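Local atomic coordinates of peroxisomal acyl-coenzyme A oxidase 1 (Arabidopsis thaliana, PDB entry 1W07), a protein that catalyses the FAD-dependent, oxygen-consuming desaturation of long- and medium-chain acyl-CoAs to 2-trans-enoyl-CoAs in peroxisomal beta-oxidation, releasing hydrogen peroxide. Residues A435-L438 against M439-A443; E372-A375 against C376-G379; G3-H6 against L7-E10; R298-C301 against I302-Y306. The protein carries 1 engineered substitution. One frame throughout, in Å; residues are numbered along the deposited sequence.

How the interactions relate
From the N terminus the order is interaction 3, interaction 4, interaction 2, interaction 1. Each is local, within one unbroken stretch, so none closes a long loop, and they follow in series without nesting or crossing. Interaction 3 is the turn that opens helix 8-12. It touches interaction 4, on helix 278-309, where Leu7 CD1 lies 4.0 Å from Arg305 CB. Interactions 2 and 1 form a second pair on the opposite side of the chain's centre. There helices 370-398 and 427-443 meet, with Phe437 CD2 3.4 Å from Ala375 CB. The centres of interactions 2 and 4 are about 31 Å apart.

Interaction 1 (A435-L438 against M439-A443); sequences ARFL and MKTVA
Thr441 sets its hydroxyl over one face of the Phe437 ring, four residues earlier on the helix. Thr441 OG1 stands 3.8 Å above the plane of the Phe437 ring, over its centre, and is 3.8 Å from Phe437 CZ. The two side chains cross obliquely. The ring gets there because CG of Phe437 is anti to the backbone N (chi1 171°). The hydroxyl does more than cover the ring. Thr441 OG1 donates to Phe437 O at 2.8 Å, and Thr441 N donates to the same Phe437 O at 3.0 Å. The two donors come from opposite faces of the carbonyl plane, so this oxygen is gripped twice by one residue. OG1 lies beside Thr441's own backbone N and anti to its carbonyl carbon (chi1 -58°), which directs it to Phe437 O. A valine here removes the hydroxyl and would probably leave Phe437 O with its amide bond alone.

Met439 lies on another side of the helix. Its chain bends at chi2 and chi3, and CE comes back to 4.3 Å from Leu438 CB. Its CG also lies alongside a carbonyl, 3.2 Å from Ala435 O. Val442 CG2 approaches Leu438 O to 3.1 Å in a similar way. Met439 then packs on helices 480-503 and 516-538, while Phe437 faces helix 370-398. Arg436 points elsewhere and makes a cation-pi contact with Phe512. The whole is an alpha helix near its C-terminal end, with the i to i+4 backbone bonds and the threonine hydroxyl-to-carbonyl bond typical of helical threonines.

Interaction 2 (E372-A375 against C376-G379); sequences EAHA and CTAG. With PT (platinum (II) ion), chain M.
The backbone from Glu372 to Gly379 is continuous alpha helix, and the bond from Cys376 N to Glu372 O is 3.0 Å and almost straight (N-H...O angle 175°). Ala375 O likewise receives Gly379 N at 2.9 Å.

Among the side chains, Thr377 does the most. Its OG1 sits 2.8 Å from His374 O and 2.9 Å from Ala373 O. The hydroxyl has one proton and two carbonyls within reach, and either could take it. The torsion explains the position: OG1 lies between the backbone N and the carbonyl carbon (chi1 54°), where it faces back down the helix. The methyl branch is then anti to the carbonyl carbon, and CG2 is pressed to 3.0 Å from Ala373 O. Thr377 OG1 also meets the edge of the His374 imidazole, near the ring plane, 4.0 Å from CD2.

The imidazole of His374 carries a platinum ion on NE2, at 2.1 Å. Tyr278 meets this ring with the planes about 60° apart. Cys376 is modelled in two conformers, so the approach of its SG to the Glu372 carboxylate is doubtful. Glu372 OE2 is hydrogen-bonded to Thr454 OG1.

The side chain of His374 is about 8 Å from that of Glu424, the probable proton acceptor. This is a buried alpha-helical turn of the C-alpha1 domain, packed between helices 278-309, 328-363 and 427-443, with Thr377 OG1 close to two backbone carbonyls.

Interaction 3 (G3-H6 against L7-E10); sequences GIDH and LADE. With PT (platinum (II) ion), chain L.
Hydrogen bonds from Leu7 and Ala8 back to Asp5 shape this turn. Ala8 N donates to Asp5 O at 3.0 Å and closes a type I beta turn from Asp5 to Ala8. It comes from above the carbonyl plane. The carboxylate adds a second bond, from Leu7 N to Asp5 OD1 at 2.9 Å, which makes an Asx turn. Here too the donor is above the plane, 51° out of it. CG of Asp5 is anti to the backbone N (chi1 -180°), which folds the carboxylate forward over the next amides. Leu7 is the N-cap of helix 8-12, so the negative charge sits near the start of the helix and would probably be steadied by its dipole.

Water carries the next link. One molecule donates to His6 O at 2.8 Å and accepts from Glu10 N at 3.2 Å. It bridges the His6 carbonyl, in the turn, to the Glu10 amide, in the first turn of the helix.

Of the salt bridges, Asp5 OD1 also pairs with Arg11 NH1, so one oxygen serves both the turn and a neighbouring charge. The buried Glu10 carboxylate forms salt bridges with Lys13 and Arg597.

Metal binding falls to His6. Its NE2 is 2.4 Å from a platinum ion, which is probably a crystallographic heavy atom. The other ring nitrogen, ND1, is hydrogen-bonded to Asp622 O, which helps to fix the ring's rotation.

Apolar contact is mostly with the rest of the fold. Leu7 lies on helix 278-309, at Ala308 and Val309, and Glu10 also touches Ala308, so the N-terminal turn rests against the end of that long helix.

Interaction 4 (R298-C301 against I302-Y306); sequences RAVC and IATRY
Cys301 lays its sulfur over one face of the Arg305 guanidinium. Cys301 SG is 3.5 Å above the guanidinium plane, over its centre, and 3.6 Å from Arg305 CZ. The sulfur is anti to the backbone N (chi1 178°), while the Arg305 chain runs extended from CG to NE, which brings the guanidinium face under the sulfur. The edges of the guanidinium are held by others: NH1 makes a salt bridge with Asp605 OD1, and NH2 bonds to Gly619 O. A leucine in place of Arg305 would probably leave Asp605 without its charge partner and strip the flat cover from the Cys301 sulfur.

Thr304 and Val300 form the other pair. They lie side by side and point the same way, with Val300 CG1 3.5 Å from Thr304 OG1. The hydroxyl donates to Val300 O at 2.7 Å, and Thr304 N reaches the same Val300 O at 2.8 Å. They arrive from opposite faces of the carbonyl plane.

This is buried alpha helix of 278-309. The side chain of Ala303 is about 8 Å from a bound FAD and about 6 Å from that of Gln330, an FAD-binding residue. Val300 and Ala303 face helix 328-363 at Leu337 and Leu334, and Ala299 meets helix 370-398 at Ile392 and Cys395. Arg298 forms a salt bridge with Asp94 and a cation-pi contact with Tyr613. Helix 600-605 covers another side, where Val604 touches Val300, Cys301 and Thr304.

Interaction 1 (A435-L438 against M439-A443)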
loop_
_atom_site.group_PDB
_atom_site.type_symbol
_atom_site.label_atom_id
_atom_site.label_comp_id
_atom_site.label_asym_id
_atom_site.label_seq_id
_atom_site.Cartn_x
_atom_site.Cartn_y
_atom_site.Cartn_z
ATOM N N ALA B 435 -8.907 -23.737 -2.332
ATOM C CA ALA B 435 -8.130 -24.667 -3.149
ATOM C C ALA B 435 -8.446 -26.106 -2.742
ATOM O O ALA B 435 -8.673 -26.960 -3.601
ATOM C CB ALA B 435 -6.639 -24.385 -3.000
ATOM N N ARG B 436 -8.457 -26.382 -1.441
ATOM C CA ARG B 436 -8.777 -27.732 -0.982
ATOM C C ARG B 436 -10.168 -28.134 -1.486
ATOM O O ARG B 436 -10.364 -29.252 -1.946
ATOM C CB ARG B 436 -8.739 -27.809 0.545
ATOM C CG ARG B 436 -7.349 -27.744 1.150
ATOM C CD ARG B 436 -7.418 -27.954 2.651
ATOM N NE ARG B 436 -6.159 -27.662 3.327
ATOM C CZ ARG B 436 -5.062 -28.413 3.269
ATOM N NH1 ARG B 436 -5.031 -29.537 2.562
ATOM N NH2 ARG B 436 -3.982 -28.033 3.938
ATOM N N PHE B 437 -11.126 -27.217 -1.395
ATOM C CA PHE B 437 -12.489 -27.474 -1.856
ATOM C C PHE B 437 -12.502 -27.774 -3.358
ATOM O O PHE B 437 -13.200 -28.683 -3.820
ATOM C CB PHE B 437 -13.376 -26.258 -1.565
ATOM C CG PHE B 437 -14.745 -26.336 -2.184
ATOM C CD1 PHE B 437 -15.700 -27.212 -1.680
ATOM C CD2 PHE B 437 -15.074 -25.545 -3.282
ATOM C CE1 PHE B 437 -16.963 -27.305 -2.258
ATOM C CE2 PHE B 437 -16.341 -25.627 -3.873
ATOM C CZ PHE B 437 -17.287 -26.511 -3.357
ATOM N N LEU B 438 -11.722 -27.008 -4.115
ATOM C CA LEU B 438 -11.654 -27.199 -5.555
ATOM C C LEU B 438 -11.022 -28.539 -5.882
ATOM O O LEU B 438 -11.474 -29.230 -6.795
ATOM C CB LEU B 438 -10.853 -26.070 -6.222
ATOM C CG LEU B 438 -11.531 -24.686 -6.252
ATOM C CD1 LEU B 438 -10.569 -23.666 -6.855
ATOM C CD2 LEU B 438 -12.833 -24.760 -7.060
ATOM N N MET B 439 -9.983 -28.908 -5.134
ATOM C CA MET B 439 -9.305 -30.181 -5.361
ATOM C C MET B 439 -10.238 -31.355 -5.085
ATOM O O MET B 439 -10.224 -32.344 -5.815
ATOM C CB MET B 439 -8.050 -30.287 -4.490
ATOM C CG MET B 439 -6.915 -29.346 -4.896
ATOM S SD MET B 439 -6.364 -29.523 -6.611
ATOM C CE MET B 439 -7.269 -28.146 -7.401
ATOM N N LYS B 440 -11.049 -31.249 -4.037
ATOM C CA LYS B 440 -11.997 -32.311 -3.721
ATOM C C LYS B 440 -13.075 -32.402 -4.797
ATOM O O LYS B 440 -13.479 -33.487 -5.187
ATOM C CB LYS B 440 -12.651 -32.064 -2.356
ATOM C CG LYS B 440 -11.736 -32.340 -1.184
ATOM C CD LYS B 440 -12.434 -32.135 0.158
ATOM C CE LYS B 440 -13.629 -33.068 0.347
ATOM N NZ LYS B 440 -14.255 -32.891 1.693
ATOM N N THR B 441 -13.539 -31.254 -5.273
ATOM C CA THR B 441 -14.570 -31.215 -6.302
ATOM C C THR B 441 -14.045 -31.876 -7.566
ATOM O O THR B 441 -14.769 -32.597 -8.258
ATOM C CB THR B 441 -14.991 -29.766 -6.617
ATOM O OG1 THR B 441 -15.448 -29.150 -5.412
ATOM C CG2 THR B 441 -16.108 -29.731 -7.662
ATOM N N VAL B 442 -12.778 -31.626 -7.866
ATOM C CA VAL B 442 -12.153 -32.215 -9.037
ATOM C C VAL B 442 -12.026 -33.717 -8.821
ATOM O O VAL B 442 -12.245 -34.500 -9.745
ATOM C CB VAL B 442 -10.750 -31.630 -9.284
ATOM C CG1 VAL B 442 -10.054 -32.409 -10.394
ATOM C CG2 VAL B 442 -10.858 -30.152 -9.645
ATOM N N ALA B 443 -11.681 -34.105 -7.594
ATOM C CA ALA B 443 -11.525 -35.512 -7.238
ATOM C C ALA B 443 -12.814 -36.259 -7.533
ATOM O O ALA B 443 -12.796 -37.404 -7.982
ATOM C CB ALA B 443 -11.158 -35.645 -5.757
#

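Interaction 2 (E372-A375 against C376-G379)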
loop_
_atom_site.group_PDB
_atom_site.type_symbol
_atom_site.label_atom_id
_atom_site.label_comp_id
_atom_site.label_asym_id
_atom_site.label_seq_id
_atom_site.Cartn_x
_atom_site.Cartn_y
_atom_site.Cartn_z
ATOM N N GLU B 372 -19.931 -25.607 -0.424
ATOM C CA GLU B 372 -19.800 -24.594 -1.467
ATOM C C GLU B 372 -19.926 -23.181 -0.890
ATOM O O GLU B 372 -19.125 -22.301 -1.196
ATOM C CB GLU B 372 -20.874 -24.804 -2.542
ATOM C CG GLU B 372 -20.717 -23.908 -3.764
ATOM C CD GLU B 372 -22.023 -23.257 -4.190
ATOM O OE1 GLU B 372 -23.053 -23.962 -4.257
ATOM O OE2 GLU B 372 -22.019 -22.042 -4.471
ATOM N N ALA B 373 -20.938 -22.985 -0.051
ATOM C CA ALA B 373 -21.204 -21.690 0.570
ATOM C C ALA B 373 -19.972 -21.170 1.298
ATOM O O ALA B 373 -19.638 -19.986 1.221
ATOM C CB ALA B 373 -22.369 -21.806 1.531
ATOM N N HIS B 374 -19.293 -22.066 1.998
ATOM C CA HIS B 374 -18.106 -21.702 2.728
ATOM C C HIS B 374 -16.922 -21.315 1.849
ATOM O O HIS B 374 -16.199 -20.352 2.163
ATOM C CB HIS B 374 -17.713 -22.847 3.634
ATOM C CG HIS B 374 -17.746 -22.465 5.068
ATOM N ND1 HIS B 374 -17.847 -23.378 6.089
ATOM C CD2 HIS B 374 -17.690 -21.249 5.645
ATOM C CE1 HIS B 374 -17.867 -22.734 7.239
ATOM N NE2 HIS B 374 -17.773 -21.445 6.989
ATOM N N ALA B 375 -16.731 -22.057 0.760
ATOM C CA ALA B 375 -15.662 -21.806 -0.196
ATOM C C ALA B 375 -15.836 -20.438 -0.843
ATOM O O ALA B 375 -14.917 -19.622 -0.834
ATOM C CB ALA B 375 -15.652 -22.896 -1.269
ATOM N N CYS B 376 -17.024 -20.198 -1.411
ATOM C CA CYS B 376 -17.328 -18.921 -2.055
ATOM C C CYS B 376 -17.100 -17.757 -1.116
ATOM O O CYS B 376 -16.394 -16.799 -1.449
ATOM C CB CYS B 376 -18.797 -18.888 -2.518
ATOM S SG CYS B 376 -19.200 -19.929 -3.928
ATOM N N THR B 377 -17.705 -17.826 0.072
ATOM C CA THR B 377 -17.572 -16.760 1.049
ATOM C C THR B 377 -16.108 -16.507 1.409
ATOM O O THR B 377 -15.653 -15.375 1.345
ATOM C CB THR B 377 -18.350 -17.055 2.339
ATOM O OG1 THR B 377 -17.962 -18.329 2.866
ATOM C CG2 THR B 377 -19.824 -17.066 2.060
ATOM N N ALA B 378 -15.372 -17.559 1.770
ATOM C CA ALA B 378 -13.969 -17.401 2.136
ATOM C C ALA B 378 -13.142 -16.792 1.002
ATOM O O ALA B 378 -12.354 -15.858 1.212
ATOM C CB ALA B 378 -13.364 -18.755 2.566
ATOM N N GLY B 379 -13.335 -17.335 -0.197
ATOM C CA GLY B 379 -12.610 -16.860 -1.362
ATOM C C GLY B 379 -12.950 -15.441 -1.766
ATOM O O GLY B 379 -12.066 -14.661 -2.141
HETATM PT PT PT M . -16.563 -20.252 8.138
#

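Interaction 3 (G3-H6 against L7-E10)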
loop_
_atom_site.group_PDB
_atom_site.type_symbol
_atom_site.label_atom_id
_atom_site.label_comp_id
_atom_site.label_asym_id
_atom_site.label_seq_id
_atom_site.Cartn_x
_atom_site.Cartn_y
_atom_site.Cartn_z
ATOM N N GLY B 3 -19.784 28.822 -3.861
ATOM C CA GLY B 3 -20.745 27.800 -4.229
ATOM C C GLY B 3 -20.697 27.363 -5.679
ATOM O O GLY B 3 -21.684 26.844 -6.197
ATOM N N ILE B 4 -19.561 27.562 -6.338
ATOM C CA ILE B 4 -19.428 27.173 -7.723
ATOM C C ILE B 4 -19.023 25.704 -7.854
ATOM O O ILE B 4 -18.209 25.199 -7.076
ATOM C CB ILE B 4 -18.374 28.047 -8.448
ATOM C CG1 ILE B 4 -18.700 29.532 -8.260
ATOM C CG2 ILE B 4 -18.331 27.688 -9.927
ATOM C CD1 ILE B 4 -20.110 29.947 -8.676
ATOM N N ASP B 5 -19.585 25.021 -8.849
ATOM C CA ASP B 5 -19.268 23.624 -9.117
ATOM C C ASP B 5 -18.274 23.518 -10.266
ATOM O O ASP B 5 -18.666 23.570 -11.436
ATOM C CB ASP B 5 -20.541 22.849 -9.472
ATOM C CG ASP B 5 -20.262 21.384 -9.750
ATOM O OD1 ASP B 5 -19.096 20.968 -9.582
ATOM O OD2 ASP B 5 -21.199 20.657 -10.134
ATOM N N HIS B 6 -16.990 23.363 -9.940
ATOM C CA HIS B 6 -15.949 23.259 -10.964
ATOM C C HIS B 6 -16.019 22.013 -11.814
ATOM O O HIS B 6 -15.321 21.906 -12.822
ATOM C CB HIS B 6 -14.573 23.330 -10.321
ATOM C CG HIS B 6 -14.352 24.586 -9.548
ATOM N ND1 HIS B 6 -14.971 24.831 -8.345
ATOM C CD2 HIS B 6 -13.615 25.686 -9.825
ATOM C CE1 HIS B 6 -14.629 26.030 -7.912
ATOM N NE2 HIS B 6 -13.807 26.570 -8.793
ATOM N N LEU B 7 -16.848 21.058 -11.408
ATOM C CA LEU B 7 -16.995 19.818 -12.161
ATOM C C LEU B 7 -18.329 19.821 -12.904
ATOM O O LEU B 7 -18.762 18.791 -13.420
ATOM C CB LEU B 7 -16.909 18.614 -11.202
ATOM C CG LEU B 7 -15.501 18.284 -10.673
ATOM C CD1 LEU B 7 -15.557 17.333 -9.447
ATOM C CD2 LEU B 7 -14.684 17.684 -11.829
ATOM N N ALA B 8 -18.969 20.989 -12.974
ATOM C CA ALA B 8 -20.267 21.103 -13.635
ATOM C C ALA B 8 -20.268 20.559 -15.052
ATOM O O ALA B 8 -21.188 19.841 -15.429
ATOM C CB ALA B 8 -20.750 22.549 -13.636
ATOM N N ASP B 9 -19.248 20.905 -15.828
ATOM C CA ASP B 9 -19.145 20.435 -17.203
ATOM C C ASP B 9 -18.985 18.918 -17.253
ATOM O O ASP B 9 -19.577 18.249 -18.104
ATOM C CB ASP B 9 -17.964 21.111 -17.910
ATOM C CG ASP B 9 -17.846 20.705 -19.363
ATOM O OD1 ASP B 9 -18.857 20.825 -20.086
ATOM O OD2 ASP B 9 -16.755 20.263 -19.790
ATOM N N GLU B 10 -18.190 18.363 -16.339
ATOM C CA GLU B 10 -17.983 16.913 -16.297
ATOM C C GLU B 10 -19.317 16.208 -16.063
ATOM O O GLU B 10 -19.629 15.210 -16.704
ATOM C CB GLU B 10 -17.002 16.538 -15.176
ATOM C CG GLU B 10 -15.550 16.792 -15.526
ATOM C CD GLU B 10 -15.118 16.033 -16.772
ATOM O OE1 GLU B 10 -15.555 14.881 -16.928
ATOM O OE2 GLU B 10 -14.344 16.582 -17.588
HETATM PT PT PT L . -14.216 28.929 -8.304
HETATM O O HOH W 1 -16.323 20.578 -15.095
#

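Interaction 4 (R298-C301 against I302-Y306)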
loop_
_atom_site.group_PDB
_atom_site.type_symbol
_atom_site.label_atom_id
_atom_site.label_comp_id
_atom_site.label_asym_id
_atom_site.label_seq_id
_atom_site.Cartn_x
_atom_site.Cartn_y
_atom_site.Cartn_z
ATOM N N ARG B 298 -15.176 4.747 -2.148
ATOM C CA ARG B 298 -14.795 6.034 -1.562
ATOM C C ARG B 298 -13.494 6.490 -2.209
ATOM O O ARG B 298 -13.386 7.641 -2.653
ATOM C CB ARG B 298 -14.592 5.933 -0.048
ATOM C CG ARG B 298 -15.872 5.713 0.762
ATOM C CD ARG B 298 -15.563 5.398 2.240
ATOM N NE ARG B 298 -14.998 6.546 2.938
ATOM C CZ ARG B 298 -14.810 6.615 4.253
ATOM N NH1 ARG B 298 -15.115 5.587 5.036
ATOM N NH2 ARG B 298 -14.354 7.740 4.803
ATOM N N ALA B 299 -12.510 5.586 -2.264
ATOM C CA ALA B 299 -11.216 5.904 -2.842
ATOM C C ALA B 299 -11.341 6.286 -4.313
ATOM O O ALA B 299 -10.765 7.280 -4.746
ATOM C CB ALA B 299 -10.244 4.705 -2.671
ATOM N N VAL B 300 -12.095 5.502 -5.077
ATOM C CA VAL B 300 -12.307 5.765 -6.512
ATOM C C VAL B 300 -13.020 7.118 -6.738
ATOM O O VAL B 300 -12.715 7.835 -7.698
ATOM C CB VAL B 300 -13.143 4.626 -7.162
ATOM C CG1 VAL B 300 -13.631 5.030 -8.567
ATOM C CG2 VAL B 300 -12.287 3.342 -7.219
ATOM N N CYS B 301 -13.965 7.459 -5.866
ATOM C CA CYS B 301 -14.685 8.725 -5.989
ATOM C C CYS B 301 -13.671 9.866 -5.862
ATOM O O CYS B 301 -13.683 10.812 -6.645
ATOM C CB CYS B 301 -15.731 8.824 -4.879
ATOM S SG CYS B 301 -16.698 10.364 -4.823
ATOM N N ILE B 302 -12.769 9.754 -4.889
ATOM C CA ILE B 302 -11.764 10.786 -4.661
ATOM C C ILE B 302 -10.807 10.911 -5.839
ATOM O O ILE B 302 -10.581 12.007 -6.359
ATOM C CB ILE B 302 -10.971 10.502 -3.355
ATOM C CG1 ILE B 302 -11.937 10.548 -2.154
ATOM C CG2 ILE B 302 -9.863 11.533 -3.183
ATOM C CD1 ILE B 302 -11.342 10.051 -0.813
ATOM N N ALA B 303 -10.242 9.790 -6.262
ATOM C CA ALA B 303 -9.294 9.815 -7.361
ATOM C C ALA B 303 -9.954 10.235 -8.663
ATOM O O ALA B 303 -9.341 10.969 -9.453
ATOM C CB ALA B 303 -8.608 8.439 -7.511
ATOM N N THR B 304 -11.203 9.818 -8.895
ATOM C CA THR B 304 -11.900 10.197 -10.130
ATOM C C THR B 304 -12.144 11.707 -10.185
ATOM O O THR B 304 -11.848 12.350 -11.191
ATOM C CB THR B 304 -13.260 9.420 -10.298
ATOM O OG1 THR B 304 -13.003 8.014 -10.378
ATOM C CG2 THR B 304 -13.962 9.841 -11.580
ATOM N N ARG B 305 -12.669 12.287 -9.110
ATOM C CA ARG B 305 -12.914 13.724 -9.118
ATOM C C ARG B 305 -11.604 14.494 -9.229
ATOM O O ARG B 305 -11.480 15.404 -10.053
ATOM C CB ARG B 305 -13.685 14.139 -7.857
ATOM C CG ARG B 305 -15.117 13.610 -7.812
ATOM C CD ARG B 305 -15.811 14.007 -6.521
ATOM N NE ARG B 305 -17.227 13.654 -6.535
ATOM C CZ ARG B 305 -18.001 13.612 -5.460
ATOM N NH1 ARG B 305 -19.278 13.278 -5.580
ATOM N NH2 ARG B 305 -17.499 13.894 -4.269
ATOM N N TYR B 306 -10.610 14.138 -8.416
ATOM C CA TYR B 306 -9.345 14.847 -8.521
ATOM C C TYR B 306 -8.711 14.698 -9.909
ATOM O O TYR B 306 -8.042 15.615 -10.384
ATOM C CB TYR B 306 -8.362 14.362 -7.468
ATOM C CG TYR B 306 -7.071 15.140 -7.491
ATOM C CD1 TYR B 306 -7.037 16.481 -7.097
ATOM C CD2 TYR B 306 -5.882 14.549 -7.918
ATOM C CE1 TYR B 306 -5.849 17.207 -7.126
ATOM C CE2 TYR B 306 -4.692 15.269 -7.952
ATOM C CZ TYR B 306 -4.681 16.591 -7.556
ATOM O OH TYR B 306 -3.499 17.296 -7.589
#